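Local coordinates for protein steroid delta-isomerase (Pseudomonas aeruginosa, PDB 3MSO) that probably isomerises a steroid-like substrate and has the cone-shaped fold of the NTF2 superfamily, at residues N60-V65 with E128-R133; R41-H46 with F113-R118; D79-V84 with F104-R109; R32-D37 with A50-V55. One frame throughout, in Å; residues are numbered along the deposited sequence.

Overall arrangement
The four contacts tie together the parts of an NTF2-like fold, in which a curved mixed sheet is packed against helices. Contacts 2 and 3 both reach that sheet, with centres about 19 Å apart, and each also touches the third subunit. Contacts 1 and 4 share helix 52-65: contact 4 holds its start and contact 1 its end, about 18 Å apart between centres. Contacts 3 and 4 touch directly where His35 meets Asp105 and Arg109. Contacts 1 and 3 lie on opposite sides of the chain's centre, about 26 Å apart between centres. No ligand marks an active site; in relatives the pocket lies between sheet and helices.

Contact 1 (N60-V65 with E128-R133); sequences NTVLTV and EEMGRR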
# COMPACT_ATOMS: atom_id res chain seq x y z
N ASN B 60 15.33 11.41 -9.27
CA ASN B 60 16.64 11.33 -8.61
C ASN B 60 16.55 10.48 -7.36
O ASN B 60 17.49 9.75 -7.05
CB ASN B 60 17.14 12.71 -8.24
CG ASN B 60 18.13 13.26 -9.23
OD1 ASN B 60 17.74 13.98 -10.16
ND2 ASN B 60 19.42 12.92 -9.07
N THR B 61 15.42 10.57 -6.64
CA THR B 61 15.16 9.82 -5.42
C THR B 61 15.02 8.34 -5.71
O THR B 61 15.68 7.52 -5.06
CB THR B 61 13.95 10.40 -4.68
OG1 THR B 61 14.15 11.81 -4.49
CG2 THR B 61 13.72 9.74 -3.33
N VAL B 62 14.19 8.00 -6.73
CA VAL B 62 13.95 6.62 -7.19
C VAL B 62 15.29 5.95 -7.55
O VAL B 62 15.50 4.78 -7.22
CB VAL B 62 12.89 6.64 -8.34
CG1 VAL B 62 12.88 5.36 -9.16
CG2 VAL B 62 11.49 6.95 -7.79
N LEU B 63 16.26 6.76 -8.03
CA LEU B 63 17.62 6.36 -8.39
C LEU B 63 18.43 5.93 -7.17
O LEU B 63 19.30 5.07 -7.30
CB LEU B 63 18.31 7.51 -9.14
CG LEU B 63 19.74 7.33 -9.62
CD1 LEU B 63 19.81 6.43 -10.85
CD2 LEU B 63 20.39 8.69 -9.90
N THR B 64 18.16 6.52 -6.00
CA THR B 64 18.90 6.20 -4.76
C THR B 64 18.32 4.98 -4.05
O THR B 64 18.93 4.45 -3.12
CB THR B 64 18.99 7.44 -3.83
OG1 THR B 64 17.68 7.81 -3.40
CG2 THR B 64 19.69 8.63 -4.48
N VAL B 65 17.15 4.52 -4.49
CA VAL B 65 16.45 3.39 -3.88
C VAL B 65 16.75 2.08 -4.62
O VAL B 65 17.15 1.10 -3.97
CB VAL B 65 14.93 3.68 -3.72
CG1 VAL B 65 14.20 2.47 -3.15
CG2 VAL B 65 14.69 4.91 -2.86
N GLU B 128 7.83 2.22 0.50
CA GLU B 128 8.36 2.36 1.86
C GLU B 128 9.66 3.17 1.84
O GLU B 128 9.78 4.15 2.58
CB GLU B 128 8.64 0.96 2.44
CG GLU B 128 7.90 0.60 3.71
CD GLU B 128 8.82 0.28 4.88
OE1 GLU B 128 9.65 1.15 5.26
OE2 GLU B 128 8.66 -0.81 5.47
N GLU B 129 10.62 2.77 0.98
CA GLU B 129 11.95 3.37 0.85
C GLU B 129 11.92 4.77 0.26
O GLU B 129 12.71 5.60 0.68
CB GLU B 129 12.86 2.44 0.05
CG GLU B 129 14.29 2.41 0.55
CD GLU B 129 14.49 2.03 2.01
OE1 GLU B 129 13.99 0.96 2.42
OE2 GLU B 129 15.16 2.81 2.73
N MSE B 130 11.00 5.02 -0.71
CA MSE B 130 10.82 6.31 -1.35
C MSE B 130 10.45 7.35 -0.29
O MSE B 130 11.04 8.43 -0.26
CB MSE B 130 9.72 6.22 -2.42
CG MSE B 130 10.24 5.78 -3.77
SE MSE B 130 11.61 7.00 -4.43
CE MSE B 130 10.49 8.63 -4.58
N GLY B 131 9.51 6.99 0.59
CA GLY B 131 9.02 7.82 1.69
C GLY B 131 10.06 8.07 2.76
O GLY B 131 10.18 9.19 3.26
N ARG B 132 10.82 7.01 3.09
CA ARG B 132 11.91 7.03 4.06
C ARG B 132 13.00 8.00 3.55
O ARG B 132 13.47 8.82 4.34
CB ARG B 132 12.45 5.58 4.24
CG ARG B 132 13.35 5.36 5.47
CD ARG B 132 12.89 4.23 6.40
NE ARG B 132 13.22 4.49 7.81
N ARG B 133 13.34 7.97 2.23
CA ARG B 133 14.34 8.88 1.62
C ARG B 133 13.87 10.30 1.63
O ARG B 133 14.63 11.19 1.98
CB ARG B 133 14.70 8.53 0.17
CG ARG B 133 15.44 7.25 -0.06
CD ARG B 133 16.91 7.25 0.30
NE ARG B 133 17.55 6.06 -0.29
CZ ARG B 133 17.29 4.81 0.08
NH1 ARG B 133 16.43 4.56 1.06
NH2 ARG B 133 17.88 3.80 -0.54
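Arg133 reaches across from helix 120-138 to the C-terminal part of helix 52-65, where its NH2 donates to Thr64 O at 2.9 Å. The bond is moderately bent, with an N-H...O angle of 151°, and the donor stands above the carbonyl plane. Val65 lies over the centre of one face of the same guanidinium, its CG2 3.9 Å from Arg133 CZ. The other methyl of Val65 leans on the aliphatic part of Glu129, CG1 approaching Glu129 CB to 3.5 Å. Further along, Val62 CG2 and Thr61 CG2 meet the selenium end of Met130; Thr61 CG2 lies 3.6 Å from SE, although this side chain has a second conformer and the detail is tentative. The two short segments approach with axes 9.5 Å apart and N-to-C directions 116° apart, joining the C-terminal helix of this chain to the helix that precedes strand 69-77 in the NTF2-like fold. Behind this first shell, Glu129 fixes the rotation of the guanidinium: its OE2 takes Arg133 NH1 at 2.7 Å through the anti lone pair, in the guanidinium plane. The bend at chi2 of Arg133 (-76°) swings the guanidinium out across the gap, to a place between Glu129 and Thr64. Thr64 OG1 donates to Thr61 O at 2.6 Å, in the carbonyl plane on a lone pair, and is also hydrogen-bonded to Tyr137 OH of helix 120-138. The hydroxyl of Thr61 is bonded to Met57 O one turn earlier, which leaves its CG2 directed at Met130 and at Arg133 CB.

Contact 2 (R41-H46 with F113-R118); sequences RSPMAH and FEVMVR
Two backbone hydrogen bonds to the neighbours of Glu114 set Arg41 in parallel register with it. Arg41 N donates to Phe113 O at 2.9 Å, and Val115 N returns the bond to Arg41 O at 3.1 Å, nearly straight at 172°. Between them Glu114 CA sends its hydrogen toward Arg41 O in a CA-H...O contact of 3.5 Å. The side chains of the pair touch by their stems, Arg41 CB lying 3.8 Å from Glu114 CG, but their charged ends part: Arg41 NE is 5.0 Å from Glu114 OE1. Arg41 instead forms a salt bridge with Asp112, while Glu114 OE2 is held by Arg118 and Lys97 of the third subunit. Pro43, which has no N-H to continue the ladder, packs where the next bond would fall. Its CB rests 3.4 Å from Val115 O, and its ring lies alongside Val115, pointing the same way, with CD 3.9 Å from Val115 CB. An ST turn, Ser42 OG accepting from Met44 N, bends the chain off the sheet, and Leu123 and Leu126 of helix 120-138 also pack on Pro43. Here strand 38-41 leaves its parallel neighbour 110-118, the one parallel pairing in this NTF2-like sheet.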
# COMPACT_ATOMS: atom_id res chain seq x y z
N ARG B 41 4.00 9.88 -13.26
CA ARG B 41 2.94 8.98 -12.79
C ARG B 41 3.57 7.85 -11.99
O ARG B 41 4.21 6.96 -12.55
CB ARG B 41 2.05 8.49 -13.94
CG ARG B 41 1.43 9.65 -14.68
CD ARG B 41 0.50 9.27 -15.79
NE ARG B 41 0.17 10.45 -16.60
CZ ARG B 41 -0.74 11.36 -16.27
NH1 ARG B 41 -1.46 11.22 -15.16
NH2 ARG B 41 -0.94 12.41 -17.05
N SER B 42 3.47 7.98 -10.67
CA SER B 42 4.04 7.07 -9.69
C SER B 42 3.45 5.66 -9.73
O SER B 42 2.23 5.51 -9.87
CB SER B 42 3.89 7.66 -8.28
OG SER B 42 4.58 6.90 -7.31
N PRO B 43 4.26 4.60 -9.52
CA PRO B 43 3.67 3.26 -9.42
C PRO B 43 2.84 3.11 -8.14
O PRO B 43 2.05 2.17 -8.03
CB PRO B 43 4.90 2.34 -9.37
CG PRO B 43 6.00 3.19 -8.82
CD PRO B 43 5.73 4.57 -9.33
N MSE B 44 3.01 4.05 -7.19
CA MSE B 44 2.40 4.08 -5.87
C MSE B 44 1.09 4.83 -5.79
O MSE B 44 0.19 4.38 -5.08
CB MSE B 44 3.39 4.70 -4.87
CG MSE B 44 4.51 3.75 -4.44
SE MSE B 44 3.78 2.19 -3.46
CE MSE B 44 3.06 3.04 -1.88
N ALA B 45 1.01 6.00 -6.47
CA ALA B 45 -0.10 6.97 -6.43
C ALA B 45 -0.80 7.26 -7.74
O ALA B 45 -0.19 7.23 -8.82
CB ALA B 45 0.40 8.28 -5.84
N HIS B 46 -2.10 7.60 -7.59
CA HIS B 46 -3.08 7.96 -8.60
C HIS B 46 -2.73 9.35 -9.16
O HIS B 46 -2.61 9.52 -10.37
CB HIS B 46 -4.45 8.00 -7.92
CG HIS B 46 -5.63 7.65 -8.78
ND1 HIS B 46 -6.12 6.34 -8.84
CD2 HIS B 46 -6.46 8.46 -9.48
CE1 HIS B 46 -7.20 6.40 -9.60
NE2 HIS B 46 -7.45 7.65 -10.02
N PHE B 113 6.22 10.62 -17.76
CA PHE B 113 7.08 9.55 -17.29
C PHE B 113 6.26 8.75 -16.31
O PHE B 113 5.99 9.20 -15.19
CB PHE B 113 8.32 10.12 -16.61
CG PHE B 113 9.50 9.18 -16.55
CD1 PHE B 113 9.42 7.97 -15.86
CD2 PHE B 113 10.72 9.53 -17.12
CE1 PHE B 113 10.51 7.12 -15.78
CE2 PHE B 113 11.82 8.67 -17.04
CZ PHE B 113 11.71 7.47 -16.36
N GLU B 114 5.84 7.55 -16.75
CA GLU B 114 5.00 6.63 -15.99
C GLU B 114 5.78 5.37 -15.62
O GLU B 114 6.34 4.71 -16.48
CB GLU B 114 3.77 6.31 -16.82
CG GLU B 114 2.71 5.51 -16.12
CD GLU B 114 1.43 5.36 -16.93
OE1 GLU B 114 1.38 5.87 -18.07
OE2 GLU B 114 0.50 4.70 -16.43
N VAL B 115 5.82 5.06 -14.32
CA VAL B 115 6.52 3.88 -13.80
C VAL B 115 5.51 2.86 -13.26
O VAL B 115 4.53 3.25 -12.63
CB VAL B 115 7.59 4.28 -12.74
CG1 VAL B 115 8.32 3.05 -12.18
CG2 VAL B 115 8.59 5.28 -13.30
N MSE B 116 5.75 1.56 -13.52
CA MSE B 116 4.97 0.43 -12.97
C MSE B 116 6.00 -0.59 -12.44
O MSE B 116 7.07 -0.78 -13.03
CB MSE B 116 4.07 -0.26 -13.99
CG MSE B 116 3.12 0.69 -14.69
SE MSE B 116 1.79 -0.29 -15.68
CE MSE B 116 1.12 1.21 -16.72
N VAL B 117 5.69 -1.21 -11.32
CA VAL B 117 6.54 -2.18 -10.66
C VAL B 117 5.68 -3.39 -10.30
O VAL B 117 4.48 -3.24 -10.07
CB VAL B 117 7.29 -1.52 -9.44
CG1 VAL B 117 7.73 -2.54 -8.40
CG2 VAL B 117 8.48 -0.67 -9.91
N ARG B 118 6.28 -4.58 -10.34
CA ARG B 118 5.69 -5.86 -9.93
C ARG B 118 6.79 -6.72 -9.25
O ARG B 118 7.97 -6.56 -9.59
CB ARG B 118 5.02 -6.59 -11.11
CG ARG B 118 5.97 -7.04 -12.21
CD ARG B 118 5.31 -8.09 -13.09
NE ARG B 118 5.18 -9.37 -12.39
CZ ARG B 118 6.12 -10.30 -12.36
NH1 ARG B 118 7.27 -10.11 -13.00
NH2 ARG B 118 5.93 -11.43 -11.69

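Contact 3 (D79-V84 with F104-R109); sequences DGRSVV and FDDDGR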
# COMPACT_ATOMS: atom_id res chain seq x y z
N ASP B 79 4.32 5.71 -33.45
CA ASP B 79 4.52 7.13 -33.71
C ASP B 79 5.95 7.64 -33.37
O ASP B 79 6.23 8.83 -33.55
CB ASP B 79 3.42 7.96 -33.01
CG ASP B 79 3.52 8.14 -31.51
OD1 ASP B 79 4.31 7.42 -30.88
OD2 ASP B 79 2.77 8.97 -30.96
N GLY B 80 6.80 6.74 -32.84
CA GLY B 80 8.18 7.03 -32.46
C GLY B 80 8.35 8.10 -31.40
O GLY B 80 9.42 8.70 -31.27
N ARG B 81 7.29 8.30 -30.60
CA ARG B 81 7.18 9.30 -29.54
C ARG B 81 7.08 8.71 -28.15
O ARG B 81 7.20 9.47 -27.17
CB ARG B 81 5.96 10.20 -29.79
CG ARG B 81 6.06 11.03 -31.04
CD ARG B 81 4.74 11.71 -31.29
NE ARG B 81 4.79 12.51 -32.51
CZ ARG B 81 5.35 13.71 -32.59
NH1 ARG B 81 5.93 14.25 -31.53
NH2 ARG B 81 5.36 14.37 -33.74
N SER B 82 6.83 7.40 -28.06
CA SER B 82 6.75 6.71 -26.78
C SER B 82 7.64 5.48 -26.76
O SER B 82 7.77 4.75 -27.75
CB SER B 82 5.31 6.36 -26.42
OG SER B 82 4.67 7.48 -25.83
N VAL B 83 8.25 5.26 -25.60
CA VAL B 83 9.16 4.16 -25.33
C VAL B 83 8.80 3.48 -24.01
O VAL B 83 8.30 4.14 -23.08
CB VAL B 83 10.63 4.68 -25.36
CG1 VAL B 83 11.05 5.38 -24.07
CG2 VAL B 83 11.61 3.58 -25.72
N VAL B 84 9.01 2.17 -23.94
CA VAL B 84 8.89 1.40 -22.71
C VAL B 84 10.26 0.76 -22.49
O VAL B 84 10.78 0.05 -23.37
CB VAL B 84 7.72 0.37 -22.68
CG1 VAL B 84 7.96 -0.71 -21.62
CG2 VAL B 84 6.39 1.07 -22.44
N PHE B 104 7.55 11.55 -25.29
CA PHE B 104 8.31 12.74 -25.66
C PHE B 104 7.49 13.67 -26.58
O PHE B 104 6.54 13.22 -27.23
CB PHE B 104 9.56 12.31 -26.42
CG PHE B 104 10.48 11.35 -25.72
CD1 PHE B 104 11.50 11.82 -24.92
CD2 PHE B 104 10.38 9.99 -25.93
CE1 PHE B 104 12.38 10.93 -24.29
CE2 PHE B 104 11.26 9.11 -25.33
CZ PHE B 104 12.26 9.58 -24.51
N ASP B 105 7.87 14.96 -26.66
CA ASP B 105 7.20 15.86 -27.60
C ASP B 105 7.99 15.93 -28.93
O ASP B 105 8.97 15.19 -29.07
CB ASP B 105 6.93 17.26 -27.00
CG ASP B 105 8.12 18.10 -26.58
OD1 ASP B 105 9.26 17.81 -27.04
OD2 ASP B 105 7.92 19.09 -25.87
N ASP B 106 7.56 16.78 -29.89
CA ASP B 106 8.19 16.96 -31.20
C ASP B 106 9.66 17.37 -31.06
O ASP B 106 10.48 17.00 -31.89
CB ASP B 106 7.48 18.08 -31.98
CG ASP B 106 6.10 17.79 -32.51
OD1 ASP B 106 5.79 16.60 -32.71
OD2 ASP B 106 5.37 18.75 -32.82
N ASP B 107 9.96 18.15 -30.00
CA ASP B 107 11.29 18.68 -29.73
C ASP B 107 12.18 17.71 -28.93
O ASP B 107 13.35 18.01 -28.68
CB ASP B 107 11.21 20.09 -29.07
CG ASP B 107 10.37 21.11 -29.82
OD1 ASP B 107 10.55 21.24 -31.06
OD2 ASP B 107 9.51 21.78 -29.18
N GLY B 108 11.65 16.53 -28.61
CA GLY B 108 12.34 15.48 -27.87
C GLY B 108 12.31 15.60 -26.35
O GLY B 108 12.99 14.85 -25.67
N ARG B 109 11.53 16.56 -25.81
CA ARG B 109 11.43 16.77 -24.36
C ARG B 109 10.52 15.71 -23.75
O ARG B 109 9.49 15.37 -24.34
CB ARG B 109 10.82 18.14 -24.06
CG ARG B 109 11.50 19.32 -24.72
CD ARG B 109 10.86 20.60 -24.24
NE ARG B 109 11.17 21.70 -25.14
CZ ARG B 109 10.42 22.05 -26.18
NH1 ARG B 109 9.29 21.41 -26.44
NH2 ARG B 109 10.80 23.05 -26.96
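A type I turn with a G1 bulge, Asp105 to Arg109, closes the hairpin between strands 94-104 and 110-118, and its side meets the chain entering strand 82-91. Phe104 N donates to Arg81 O at 2.8 Å, the one backbone hydrogen bond between the two segments. The extended Arg81 side chain brings NH2 and, more weakly, NH1 to one oxygen, Asp106 OD1, in a salt bridge. The modelled 2.5 Å between NH2 and OD1 is too short to be taken literally. The guanidinium and carboxylate planes stand 57° apart, and Glu8 is a second acidic partner of Arg81 NH2. The Phe104 ring turns its edge to strand 82-91, CE2 lying 3.9 Å from Val83 CG1, while Ala11 and Thr14 of helix 9-23 also pack on it. Asp79 OD1 accepts from Arg81 N at 3.1 Å, an Asx turn. Asp105 OD1 accepts from Arg109 N at 2.9 Å, and Arg109 forms a salt-bridge network with Asp105 and, weakly, Asp107. With Gly108 at positive phi, the bonds of Asp105 N to Arg109 O and of Gly108 N to Asp105 O are those of a classic 3:5 beta hairpin.

Contact 4 (R32-D37 with A50-V55); sequences RLLHPD and AGAPVV
Ala52 and Leu34 contribute about half of the surface buried in this contact, with Pro36 beside them. Ala52 N donates to Pro36 O at 2.9 Å, almost straight at 176°, although the donor stands well above the carbonyl plane. The methyl of Ala52 fits against the strand it faces: CB lies 3.5 Å from His35 O and also touches Leu34 CB. With CG anti to the carbonyl carbon (chi1 -59°), Leu34 extends along the first turn of the helix, placing CD1 3.6 Å from Ala52 O. Both methyls of Leu34 rest against Val55 CG1 from one side, CD1 at 3.8 Å and CD2 about as near. The contact therefore seats the N-terminus of helix 52-65 on the short strand 34-35 of the NTF2-like fold, Gly51 taking the N-cap position and Val55 N bonding back to Gly51 O. Because Ala52 N belongs to the first turn, where no carbonyl of the helix itself can receive it, Pro36 O supplies the acceptor. Gly51 CA adds a CA-H...O contact of 3.5 Å to the same Pro36 O. The corner that presents this carbonyl is held by His35, whose ND1 accepts from Asp37 N at 3.0 Å. Pro36 CD lies against one face of the His35 ring, and Ile110 of strand 110-118 packs on Leu34.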
# COMPACT_ATOMS: atom_id res chain seq x y z
N ARG B 32 17.19 19.28 -18.02
CA ARG B 32 17.40 19.65 -19.42
C ARG B 32 16.54 18.79 -20.36
O ARG B 32 16.05 19.30 -21.36
CB ARG B 32 18.90 19.49 -19.77
CG ARG B 32 19.38 20.32 -20.96
CD ARG B 32 20.45 19.58 -21.75
N LEU B 33 16.37 17.50 -20.02
CA LEU B 33 15.62 16.52 -20.82
C LEU B 33 14.11 16.61 -20.61
O LEU B 33 13.36 16.04 -21.40
CB LEU B 33 16.11 15.07 -20.53
CG LEU B 33 17.63 14.82 -20.57
CD1 LEU B 33 17.95 13.40 -20.26
CD2 LEU B 33 18.24 15.18 -21.92
N LEU B 34 13.68 17.31 -19.54
CA LEU B 34 12.27 17.42 -19.18
C LEU B 34 11.57 18.64 -19.76
O LEU B 34 12.18 19.71 -19.88
CB LEU B 34 12.09 17.43 -17.66
CG LEU B 34 12.60 16.25 -16.88
CD1 LEU B 34 12.55 16.55 -15.39
CD2 LEU B 34 11.82 15.00 -17.20
N HIS B 35 10.26 18.49 -20.06
CA HIS B 35 9.43 19.59 -20.52
C HIS B 35 9.14 20.37 -19.24
O HIS B 35 9.00 19.73 -18.19
CB HIS B 35 8.11 19.07 -21.13
CG HIS B 35 7.26 20.16 -21.71
ND1 HIS B 35 6.41 20.91 -20.92
CD2 HIS B 35 7.18 20.61 -22.99
CE1 HIS B 35 5.83 21.78 -21.74
NE2 HIS B 35 6.27 21.64 -22.99
N PRO B 36 9.09 21.72 -19.24
CA PRO B 36 8.82 22.44 -17.98
C PRO B 36 7.59 21.93 -17.22
O PRO B 36 7.61 21.90 -15.99
CB PRO B 36 8.63 23.89 -18.43
CG PRO B 36 8.45 23.82 -19.90
CD PRO B 36 9.27 22.67 -20.35
N ASP B 37 6.57 21.49 -17.94
CA ASP B 37 5.32 20.99 -17.38
C ASP B 37 5.23 19.47 -17.39
O ASP B 37 4.13 18.93 -17.36
CB ASP B 37 4.13 21.60 -18.15
CG ASP B 37 4.11 23.12 -18.18
OD1 ASP B 37 4.48 23.74 -17.15
OD2 ASP B 37 3.69 23.69 -19.21
N ALA B 50 3.28 17.04 -11.09
CA ALA B 50 3.38 18.01 -12.17
C ALA B 50 4.53 18.99 -12.02
O ALA B 50 4.75 19.55 -10.94
CB ALA B 50 2.06 18.76 -12.31
N GLY B 51 5.25 19.20 -13.13
CA GLY B 51 6.36 20.15 -13.23
C GLY B 51 7.74 19.54 -13.17
O GLY B 51 8.02 18.72 -12.29
N ALA B 52 8.62 19.99 -14.09
CA ALA B 52 10.02 19.53 -14.20
C ALA B 52 10.76 19.53 -12.88
O ALA B 52 11.39 18.51 -12.61
CB ALA B 52 10.78 20.34 -15.25
N PRO B 53 10.68 20.57 -11.99
CA PRO B 53 11.40 20.47 -10.70
C PRO B 53 11.01 19.26 -9.84
O PRO B 53 11.90 18.53 -9.40
CB PRO B 53 11.08 21.81 -10.01
CG PRO B 53 10.69 22.72 -11.12
CD PRO B 53 9.98 21.87 -12.11
N VAL B 54 9.69 19.03 -9.66
CA VAL B 54 9.11 17.92 -8.89
C VAL B 54 9.52 16.57 -9.50
O VAL B 54 10.01 15.69 -8.79
CB VAL B 54 7.55 18.02 -8.82
CG1 VAL B 54 6.99 17.04 -7.80
CG2 VAL B 54 7.10 19.44 -8.51
N VAL B 55 9.33 16.44 -10.84
CA VAL B 55 9.65 15.25 -11.64
C VAL B 55 11.13 14.86 -11.51
O VAL B 55 11.43 13.69 -11.27
CB VAL B 55 9.20 15.43 -13.11
CG1 VAL B 55 9.76 14.33 -14.01
CG2 VAL B 55 7.68 15.48 -13.21